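Local coordinates for protein microbial serine proteinases; subtilisin (Bacillus subtilis, PDB 2GKO) that hydrolyses peptide bonds as a cold-adapted serine protease of the subtilisin family that carries several bound calcium ions, at residues 8-13 with 17-22; 99-104 with 123-128; 117-122 with 135-140. All coordinates share one frame; numbering follows the deposited sequence.

Contact 1 of 3, residues 8-13 with 17-22; sequences WGIKAI and SNLTST
The backbone oxygen of Leu19 has two neighbours on the helix side: Lys11 CE lies 3.6 Å from Leu19 O, and the hydroxyl of Thr6, just ahead of the helix, is hydrogen-bonded to the same oxygen. Lys11 itself makes no hydrogen bond to the 17-22 loop. Its chain is bent at the last torsion (chi4 84°), which turns NZ to a hydrogen bond with Thr6 O, so Thr6 serves both partners of the contact. The lysine meets the loop with its methylene groups instead. CD and CE of Lys11 each come within 3.4 Å of Ser17 O, and further back Lys11 CG slides past Leu19 CB at 4.2 Å, the two side chains running in opposite directions.

One residue earlier, at Ile10, the contact is wholly apolar. CG2 of Ile10 is the touching branch, with Leu19 CD2 at 3.8 Å and Thr22 CG2 closer, at 3.5 Å. With CG anti to the backbone N (chi1 -164°), Leu19 extends its branched end toward the helix, and CD2 is the methyl that touches. The Thr22 side chain lies across Ile10 at about a right angle, its methyl to the isoleucine and its hydroxyl hydrogen-bonded to Gly91 O. The two segments bury 236 Å² between them, mostly through Lys11 and Leu19, near the protein surface.

The arrangement is a short helix followed by a loop that folds back along its flank before strand 29-34 starts. Ile10 also packs on His254 of helix 248-265, while Thr22 rests on Tyr90 and Pro94, so the contact bridges the N-terminal helix, that long helix and the loop preceding strand 97-102.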
loop_
_atom_site.group_PDB
_atom_site.type_symbol
_atom_site.label_atom_id
_atom_site.label_comp_id
_atom_site.label_asym_id
_atom_site.label_seq_id
_atom_site.Cartn_x
_atom_site.Cartn_y
_atom_site.Cartn_z
ATOM N N TRP A 8 -12.851 0.954 9.910
ATOM C CA TRP A 8 -13.155 2.347 9.557
ATOM C C TRP A 8 -12.498 2.785 8.267
ATOM O O TRP A 8 -13.087 3.476 7.435
ATOM C CB TRP A 8 -12.815 3.323 10.705
ATOM C CG TRP A 8 -11.370 3.753 10.777
ATOM C CD1 TRP A 8 -10.405 3.223 11.585
ATOM C CD2 TRP A 8 -10.742 4.819 10.049
ATOM N NE1 TRP A 8 -9.213 3.878 11.384
ATOM C CE2 TRP A 8 -9.386 4.851 10.434
ATOM C CE3 TRP A 8 -11.182 5.737 9.082
ATOM C CZ2 TRP A 8 -8.484 5.780 9.911
ATOM C CZ3 TRP A 8 -10.289 6.652 8.552
ATOM C CH2 TRP A 8 -8.942 6.666 8.974
ATOM N N GLY A 9 -11.262 2.351 8.032
ATOM C CA GLY A 9 -10.585 2.775 6.823
ATOM C C GLY A 9 -11.134 2.145 5.546
ATOM O O GLY A 9 -11.074 2.756 4.485
ATOM N N ILE A 10 -11.655 0.922 5.665
ATOM C CA ILE A 10 -12.320 0.254 4.553
ATOM C C ILE A 10 -13.608 1.016 4.232
ATOM O O ILE A 10 -13.849 1.360 3.092
ATOM C CB ILE A 10 -12.590 -1.233 4.861
ATOM C CG1 ILE A 10 -11.262 -1.999 5.073
ATOM C CG2 ILE A 10 -13.386 -1.885 3.765
ATOM C CD1 ILE A 10 -10.226 -1.832 3.980
ATOM N N LYS A 11 -14.410 1.286 5.253
ATOM C CA LYS A 11 -15.627 2.071 5.081
ATOM C C LYS A 11 -15.289 3.438 4.526
ATOM O O LYS A 11 -15.970 3.947 3.650
ATOM C CB LYS A 11 -16.401 2.199 6.388
ATOM C CG LYS A 11 -16.995 0.906 6.895
ATOM C CD LYS A 11 -17.978 1.193 8.051
ATOM C CE LYS A 11 -18.767 -0.025 8.487
ATOM N NZ LYS A 11 -18.035 -0.876 9.451
ATOM N N ALA A 12 -14.207 4.051 5.014
ATOM C CA ALA A 12 -13.811 5.369 4.516
ATOM C C ALA A 12 -13.426 5.379 3.053
ATOM O O ALA A 12 -13.893 6.206 2.278
ATOM C CB ALA A 12 -12.703 5.943 5.359
ATOM N N ILE A 13 -12.575 4.449 2.633
ATOM C CA ILE A 13 -12.176 4.432 1.248
ATOM C C ILE A 13 -13.334 3.968 0.316
ATOM O O ILE A 13 -13.363 4.362 -0.839
ATOM C CB ILE A 13 -10.831 3.634 1.039
ATOM C CG1 ILE A 13 -10.180 3.997 -0.284
ATOM C CG2 ILE A 13 -11.011 2.137 1.142
ATOM C CD1 ILE A 13 -8.686 3.597 -0.348
ATOM N N SER A 17 -20.869 4.197 5.197
ATOM C CA SER A 17 -20.825 4.038 6.648
ATOM C C SER A 17 -21.376 2.719 7.118
ATOM O O SER A 17 -21.154 2.338 8.266
ATOM C CB SER A 17 -21.633 5.160 7.317
ATOM O OG SER A 17 -21.157 6.419 6.889
ATOM N N ASN A 18 -22.115 2.031 6.246
ATOM C CA ASN A 18 -22.794 0.780 6.598
ATOM C C ASN A 18 -22.337 -0.405 5.758
ATOM O O ASN A 18 -23.007 -1.425 5.713
ATOM C CB ASN A 18 -24.311 0.948 6.451
ATOM C CG ASN A 18 -24.864 1.966 7.401
ATOM O OD1 ASN A 18 -25.397 2.987 6.988
ATOM N ND2 ASN A 18 -24.728 1.700 8.688
ATOM N N LEU A 19 -21.198 -0.247 5.095
ATOM C CA LEU A 19 -20.585 -1.307 4.295
ATOM C C LEU A 19 -20.412 -2.574 5.118
ATOM O O LEU A 19 -19.885 -2.518 6.206
ATOM C CB LEU A 19 -19.204 -0.829 3.805
ATOM C CG LEU A 19 -18.576 -1.622 2.668
ATOM C CD1 LEU A 19 -19.092 -1.241 1.317
ATOM C CD2 LEU A 19 -17.049 -1.442 2.712
ATOM N N THR A 20 -20.868 -3.717 4.598
ATOM C CA THR A 20 -20.700 -5.002 5.279
ATOM C C THR A 20 -19.719 -5.937 4.582
ATOM O O THR A 20 -19.306 -6.924 5.173
ATOM C CB THR A 20 -22.056 -5.719 5.394
ATOM O OG1 THR A 20 -22.696 -5.727 4.112
ATOM C CG2 THR A 20 -22.991 -4.919 6.274
ATOM N N SER A 21 -19.391 -5.640 3.330
ATOM C CA SER A 21 -18.407 -6.428 2.584
ATOM C C SER A 21 -17.864 -5.623 1.417
ATOM O O SER A 21 -18.428 -4.598 1.017
ATOM C CB SER A 21 -19.013 -7.750 2.083
ATOM O OG SER A 21 -19.964 -7.520 1.059
ATOM N N THR A 22 -16.748 -6.095 0.862
ATOM C CA THR A 22 -16.106 -5.422 -0.247
ATOM C C THR A 22 -16.117 -6.322 -1.475
ATOM O O THR A 22 -16.603 -7.461 -1.434
ATOM C CB THR A 22 -14.648 -5.041 0.122
ATOM O OG1 THR A 22 -13.969 -6.210 0.600
ATOM C CG2 THR A 22 -14.627 -4.052 1.305
#

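Contact 2 of 3, residues 99-104 with 123-128; sequences WAYKVL and GDQATA
Trp99 and Tyr101 extend from the same face of strand 97-102 and reach Gln125 on helix 112-129 with their far ends. Their first torsions are nearly alike, CG standing anti to the carbonyl carbon in each, which sends both rings out from the strand toward the helix. The span is long: the CA atoms of Trp99 and Gln125, the nearest pair across the segments, are 10.5 Å apart, and the indole fills most of that distance.

The six-membered end of the indole makes the first touch. CZ3 and CH2 of Trp99 are each 3.6 Å from Gln125 CB, which approaches the ring obliquely. Tyr101 uses its phenol oxygen: Tyr101 OH lies 3.7 Å from Gln125 CG. Both aromatic side chains run oblique to the glutamine, whose amide plane is tilted 57° from the indole and 53° from the phenol ring, so neither ring is stacked on the amide.

Strand and helix form the first half of a beta-alpha-beta crossover of the parallel subtilase sheet, and Tyr101 also packs on Ala122, one turn back along the helix. At the other side of the indole, NE1 of Trp99 is hydrogen-bonded to Glu49 OE1; Glu49 is a calcium ligand together with Asn29 and Asp97, which makes Trp99 a second-shell residue of that site. No hydrogen bond joins the two segments, and only 112 Å² is buried: the contact rests on van der Waals packing of the benzene end of the indole and a phenol oxygen against the CB and CG methylenes of Gln125, while the indole N-H is satisfied at the metal site.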
loop_
_atom_site.group_PDB
_atom_site.type_symbol
_atom_site.label_atom_id
_atom_site.label_comp_id
_atom_site.label_asym_id
_atom_site.label_seq_id
_atom_site.Cartn_x
_atom_site.Cartn_y
_atom_site.Cartn_z
ATOM N N TRP A 99 0.579 -11.924 -3.863
ATOM C CA TRP A 99 1.956 -12.402 -4.001
ATOM C C TRP A 99 2.686 -11.933 -2.759
ATOM O O TRP A 99 2.989 -10.747 -2.616
ATOM C CB TRP A 99 2.648 -11.825 -5.233
ATOM C CG TRP A 99 2.082 -12.252 -6.523
ATOM C CD1 TRP A 99 0.940 -12.995 -6.737
ATOM C CD2 TRP A 99 2.594 -11.941 -7.814
ATOM N NE1 TRP A 99 0.737 -13.177 -8.082
ATOM C CE2 TRP A 99 1.730 -12.530 -8.772
ATOM C CE3 TRP A 99 3.706 -11.222 -8.267
ATOM C CZ2 TRP A 99 1.952 -12.419 -10.155
ATOM C CZ3 TRP A 99 3.922 -11.114 -9.634
ATOM C CH2 TRP A 99 3.063 -11.721 -10.555
ATOM N N ALA A 100 2.896 -12.863 -1.837
ATOM C CA ALA A 100 3.500 -12.581 -0.544
ATOM C C ALA A 100 4.996 -12.778 -0.731
ATOM O O ALA A 100 5.466 -13.917 -0.839
ATOM C CB ALA A 100 2.935 -13.521 0.538
ATOM N N TYR A 101 5.733 -11.664 -0.817
ATOM C CA TYR A 101 7.191 -11.683 -1.005
ATOM C C TYR A 101 7.852 -11.212 0.296
ATOM O O TYR A 101 7.723 -10.038 0.682
ATOM C CB TYR A 101 7.582 -10.758 -2.157
ATOM C CG TYR A 101 7.323 -11.280 -3.555
ATOM C CD1 TYR A 101 6.552 -12.428 -3.798
ATOM C CD2 TYR A 101 7.847 -10.595 -4.664
ATOM C CE1 TYR A 101 6.301 -12.878 -5.121
ATOM C CE2 TYR A 101 7.639 -11.039 -5.961
ATOM C CZ TYR A 101 6.862 -12.182 -6.197
ATOM O OH TYR A 101 6.659 -12.566 -7.499
ATOM N N LYS A 102 8.553 -12.114 0.989
ATOM C CA LYS A 102 9.201 -11.767 2.253
ATOM C C LYS A 102 10.537 -11.112 1.911
ATOM O O LYS A 102 11.396 -11.747 1.318
ATOM C CB LYS A 102 9.368 -12.981 3.163
ATOM C CG LYS A 102 9.955 -12.677 4.522
ATOM C CD LYS A 102 9.924 -13.905 5.406
ATOM C CE LYS A 102 10.453 -13.581 6.778
ATOM N NZ LYS A 102 10.405 -14.753 7.723
ATOM N N VAL A 103 10.667 -9.845 2.258
ATOM C CA VAL A 103 11.897 -9.066 2.050
ATOM C C VAL A 103 12.519 -8.509 3.329
ATOM O O VAL A 103 13.648 -7.995 3.293
ATOM C CB VAL A 103 11.650 -7.912 1.056
ATOM C CG1 VAL A 103 11.030 -8.446 -0.202
ATOM C CG2 VAL A 103 10.794 -6.767 1.669
ATOM N N LEU A 104 11.799 -8.603 4.448
ATOM C CA LEU A 104 12.256 -8.135 5.753
ATOM C C LEU A 104 12.431 -9.395 6.583
ATOM O O LEU A 104 11.474 -10.107 6.876
ATOM C CB LEU A 104 11.231 -7.192 6.349
ATOM C CG LEU A 104 10.856 -5.969 5.513
ATOM C CD1 LEU A 104 9.851 -5.073 6.234
ATOM C CD2 LEU A 104 12.084 -5.172 5.178
ATOM N N GLY A 123 8.588 -7.528 -11.267
ATOM C CA GLY A 123 8.587 -7.031 -12.639
ATOM C C GLY A 123 8.789 -8.145 -13.656
ATOM O O GLY A 123 8.100 -8.167 -14.680
ATOM N N ASP A 124 9.700 -9.063 -13.368
ATOM C CA ASP A 124 10.001 -10.173 -14.271
ATOM C C ASP A 124 8.801 -11.099 -14.394
ATOM O O ASP A 124 8.532 -11.637 -15.477
ATOM C CB ASP A 124 11.230 -10.942 -13.796
ATOM C CG ASP A 124 12.507 -10.159 -13.990
ATOM O OD1 ASP A 124 13.487 -10.481 -13.310
ATOM O OD2 ASP A 124 12.599 -9.212 -14.800
ATOM N N GLN A 125 8.067 -11.255 -13.300
ATOM C CA GLN A 125 6.853 -12.074 -13.279
ATOM C C GLN A 125 5.725 -11.396 -14.042
ATOM O O GLN A 125 4.955 -12.054 -14.745
ATOM C CB GLN A 125 6.424 -12.356 -11.825
ATOM C CG GLN A 125 7.306 -13.330 -11.098
ATOM C CD GLN A 125 7.118 -14.744 -11.577
ATOM O OE1 GLN A 125 6.092 -15.334 -11.304
ATOM N NE2 GLN A 125 8.084 -15.277 -12.333
ATOM N N ALA A 126 5.611 -10.074 -13.915
ATOM C CA ALA A 126 4.622 -9.327 -14.670
ATOM C C ALA A 126 4.837 -9.603 -16.152
ATOM O O ALA A 126 3.899 -9.839 -16.890
ATOM C CB ALA A 126 4.731 -7.840 -14.388
ATOM N N THR A 127 6.101 -9.588 -16.562
ATOM C CA THR A 127 6.460 -9.780 -17.975
ATOM C C THR A 127 6.227 -11.222 -18.402
ATOM O O THR A 127 5.566 -11.460 -19.410
ATOM C CB THR A 127 7.930 -9.416 -18.178
ATOM O OG1 THR A 127 8.131 -8.037 -17.853
ATOM C CG2 THR A 127 8.326 -9.535 -19.647
ATOM N N ALA A 128 6.743 -12.162 -17.612
ATOM C CA ALA A 128 6.707 -13.583 -17.960
ATOM C C ALA A 128 5.286 -14.122 -18.034
ATOM O O ALA A 128 4.985 -14.939 -18.905
ATOM C CB ALA A 128 7.526 -14.401 -16.987
#

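Contact 3 of 3, residues 117-122 with 135-140; sequences EAIRHA and INMSLG. With PMS (phenylmethanesulfonic acid), chain G.
No flat side chain enters the meeting of Ile119 and Ala122 with Ile135 and Met137; the planar groups of the helix lie outside it. The His121 ring meets Phe60 with planes about 45° apart, and the Arg120 guanidinium makes a cation-pi contact with Tyr154. Between helix and strand lies the apolar layer of a beta-alpha-beta unit of the subtilase fold: helix 117-122 runs over strand 135-137 at 165°, nearly antiparallel, with the axes 10.4 Å apart.

Ile119 divides its branches between two partners. CG2 of Ile119 touches Ile135 CD1 at 3.9 Å, whereas its CD1 meets Met137 SD at 3.7 Å. The bend of Met137 at chi3 (-78°) brings its CE to Ile119 CD1, also at 3.7 Å. Ile135 CD1 rests in turn against Ala122 CB, 3.9 Å away. With an alanine in place of Ile119, Met137 SD and CE would probably lose their partner on this helix segment, and Ile135 CD1 would be left with Ala122 alone there.

Past the strand, the chain enters an inverse gamma turn centred on Ser138 and reaches the bound phenylmethanesulfonic acid. The ligand is hydrogen-bonded to Ser249 N and Asn168 ND2, consistent with the oxyanion hole of subtilisins. Leu139 borders it too, its CA lying 3.9 Å from O2S of the ligand.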
loop_
_atom_site.group_PDB
_atom_site.type_symbol
_atom_site.label_atom_id
_atom_site.label_comp_id
_atom_site.label_asym_id
_atom_site.label_seq_id
_atom_site.Cartn_x
_atom_site.Cartn_y
_atom_site.Cartn_z
ATOM N N GLU A 117 15.853 -7.317 -5.087
ATOM C CA GLU A 117 15.670 -8.566 -5.806
ATOM C C GLU A 117 14.185 -8.880 -5.954
ATOM O O GLU A 117 13.721 -9.306 -7.006
ATOM C CB GLU A 117 16.394 -9.696 -5.090
ATOM C CG GLU A 117 16.336 -11.038 -5.800
ATOM C CD GLU A 117 17.156 -11.093 -7.086
ATOM O OE1 GLU A 117 17.851 -10.104 -7.434
ATOM O OE2 GLU A 117 17.066 -12.133 -7.772
ATOM N N ALA A 118 13.429 -8.639 -4.892
ATOM C CA ALA A 118 11.988 -8.888 -4.935
ATOM C C ALA A 118 11.236 -7.956 -5.867
ATOM O O ALA A 118 10.315 -8.387 -6.569
ATOM C CB ALA A 118 11.411 -8.793 -3.522
ATOM N N ILE A 119 11.624 -6.681 -5.897
ATOM C CA ILE A 119 11.018 -5.720 -6.801
ATOM C C ILE A 119 11.284 -6.166 -8.234
ATOM O O ILE A 119 10.391 -6.205 -9.052
ATOM C CB ILE A 119 11.574 -4.294 -6.575
ATOM C CG1 ILE A 119 11.189 -3.766 -5.182
ATOM C CG2 ILE A 119 11.021 -3.346 -7.626
ATOM C CD1 ILE A 119 11.994 -2.574 -4.794
ATOM N N ARG A 120 12.544 -6.482 -8.536
ATOM C CA ARG A 120 12.868 -6.943 -9.875
ATOM C C ARG A 120 12.110 -8.210 -10.237
ATOM O O ARG A 120 11.636 -8.325 -11.351
ATOM C CB ARG A 120 14.368 -7.163 -10.035
ATOM C CG ARG A 120 15.185 -5.871 -9.961
ATOM C CD ARG A 120 16.662 -6.103 -10.084
ATOM N NE ARG A 120 16.926 -6.843 -11.307
ATOM C CZ ARG A 120 17.132 -6.292 -12.506
ATOM N NH1 ARG A 120 17.332 -7.090 -13.552
ATOM N NH2 ARG A 120 17.148 -4.956 -12.667
ATOM N N HIS A 121 12.022 -9.150 -9.308
ATOM C CA HIS A 121 11.325 -10.403 -9.558
ATOM C C HIS A 121 9.850 -10.182 -9.884
ATOM O O HIS A 121 9.308 -10.800 -10.796
ATOM C CB HIS A 121 11.493 -11.381 -8.398
ATOM C CG HIS A 121 10.904 -12.730 -8.676
ATOM N ND1 HIS A 121 11.347 -13.534 -9.710
ATOM C CD2 HIS A 121 9.857 -13.383 -8.115
ATOM C CE1 HIS A 121 10.626 -14.644 -9.738
ATOM N NE2 HIS A 121 9.718 -14.577 -8.781
ATOM N N ALA A 122 9.210 -9.259 -9.174
ATOM C CA ALA A 122 7.823 -8.929 -9.424
ATOM C C ALA A 122 7.672 -8.400 -10.848
ATOM O O ALA A 122 6.757 -8.768 -11.554
ATOM C CB ALA A 122 7.327 -7.905 -8.417
ATOM N N ILE A 135 2.845 -3.532 -6.771
ATOM C CA ILE A 135 3.702 -3.698 -5.614
ATOM C C ILE A 135 3.239 -2.781 -4.494
ATOM O O ILE A 135 3.004 -1.600 -4.712
ATOM C CB ILE A 135 5.190 -3.337 -5.937
ATOM C CG1 ILE A 135 5.797 -4.432 -6.810
ATOM C CG2 ILE A 135 5.980 -3.166 -4.641
ATOM C CD1 ILE A 135 7.214 -4.131 -7.345
ATOM N N ASN A 136 3.167 -3.338 -3.298
ATOM C CA ASN A 136 3.038 -2.563 -2.083
ATOM C C ASN A 136 4.309 -2.677 -1.235
ATOM O O ASN A 136 4.679 -3.776 -0.833
ATOM C CB ASN A 136 1.840 -3.051 -1.254
ATOM C CG ASN A 136 1.620 -2.184 -0.040
ATOM O OD1 ASN A 136 0.911 -1.168 -0.118
ATOM N ND2 ASN A 136 2.296 -2.512 1.064
ATOM N N MET A 137 4.945 -1.545 -0.957
ATOM C CA MET A 137 6.089 -1.474 -0.039
ATOM C C MET A 137 5.741 -0.594 1.156
ATOM O O MET A 137 5.855 0.627 1.122
ATOM C CB MET A 137 7.363 -0.987 -0.737
ATOM C CG MET A 137 7.936 -2.071 -1.580
ATOM S SD MET A 137 9.526 -1.665 -2.260
ATOM C CE MET A 137 9.073 -0.653 -3.540
ATOM N N SER A 138 5.301 -1.248 2.213
ATOM C CA SER A 138 5.000 -0.593 3.467
ATOM C C SER A 138 6.265 -0.553 4.304
ATOM O O SER A 138 6.397 -1.216 5.334
ATOM C CB SER A 138 3.851 -1.312 4.169
ATOM O OG SER A 138 2.630 -1.004 3.545
ATOM N N LEU A 139 7.227 0.219 3.805
ATOM C CA LEU A 139 8.538 0.273 4.412
ATOM C C LEU A 139 9.178 1.556 3.949
ATOM O O LEU A 139 8.780 2.157 2.956
ATOM C CB LEU A 139 9.358 -0.969 4.047
ATOM C CG LEU A 139 9.596 -1.276 2.573
ATOM C CD1 LEU A 139 10.789 -0.496 2.052
ATOM C CD2 LEU A 139 9.801 -2.777 2.333
ATOM N N GLY A 140 10.167 2.010 4.700
ATOM C CA GLY A 140 10.807 3.252 4.329
ATOM C C GLY A 140 12.061 3.487 5.113
ATOM O O GLY A 140 12.280 2.890 6.154
HETATM C C PMS G . 6.299 0.576 8.852
HETATM S S PMS G . 5.521 1.629 7.801
HETATM C C1 PMS G . 5.366 -0.090 9.855
HETATM C C2 PMS G . 5.129 0.486 11.102
HETATM C C3 PMS G . 4.291 -0.141 12.030
HETATM C C4 PMS G . 3.726 -1.370 11.716
HETATM C C5 PMS G . 3.985 -1.974 10.491
HETATM C C6 PMS G . 4.811 -1.333 9.572
HETATM O O2S PMS G . 6.550 2.305 7.042
HETATM O O1S PMS G . 4.624 2.431 8.628
#

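How the contacts relate
From the N terminus, contact 1 comes first and closes a very short loop: three residues separate its segments, and it is complete before the others begin. It ties the N-terminal helix to the loop leading into strand 29-34, about 29 and 27 Å, centre to centre, from contacts 2 and 3 and on the other side of the chain's centre. Contact 2 closes a loop of 18 intervening residues and contact 3 one of 12; the two cross, in the order 99-104, 117-122, 123-128, 135-140, and share helix 112-129. Together they fix this helix to strands 97-102 and 133-137 of one sheet, and they touch directly: Val103 CG1 is 3.4 Å from Ala118 CB.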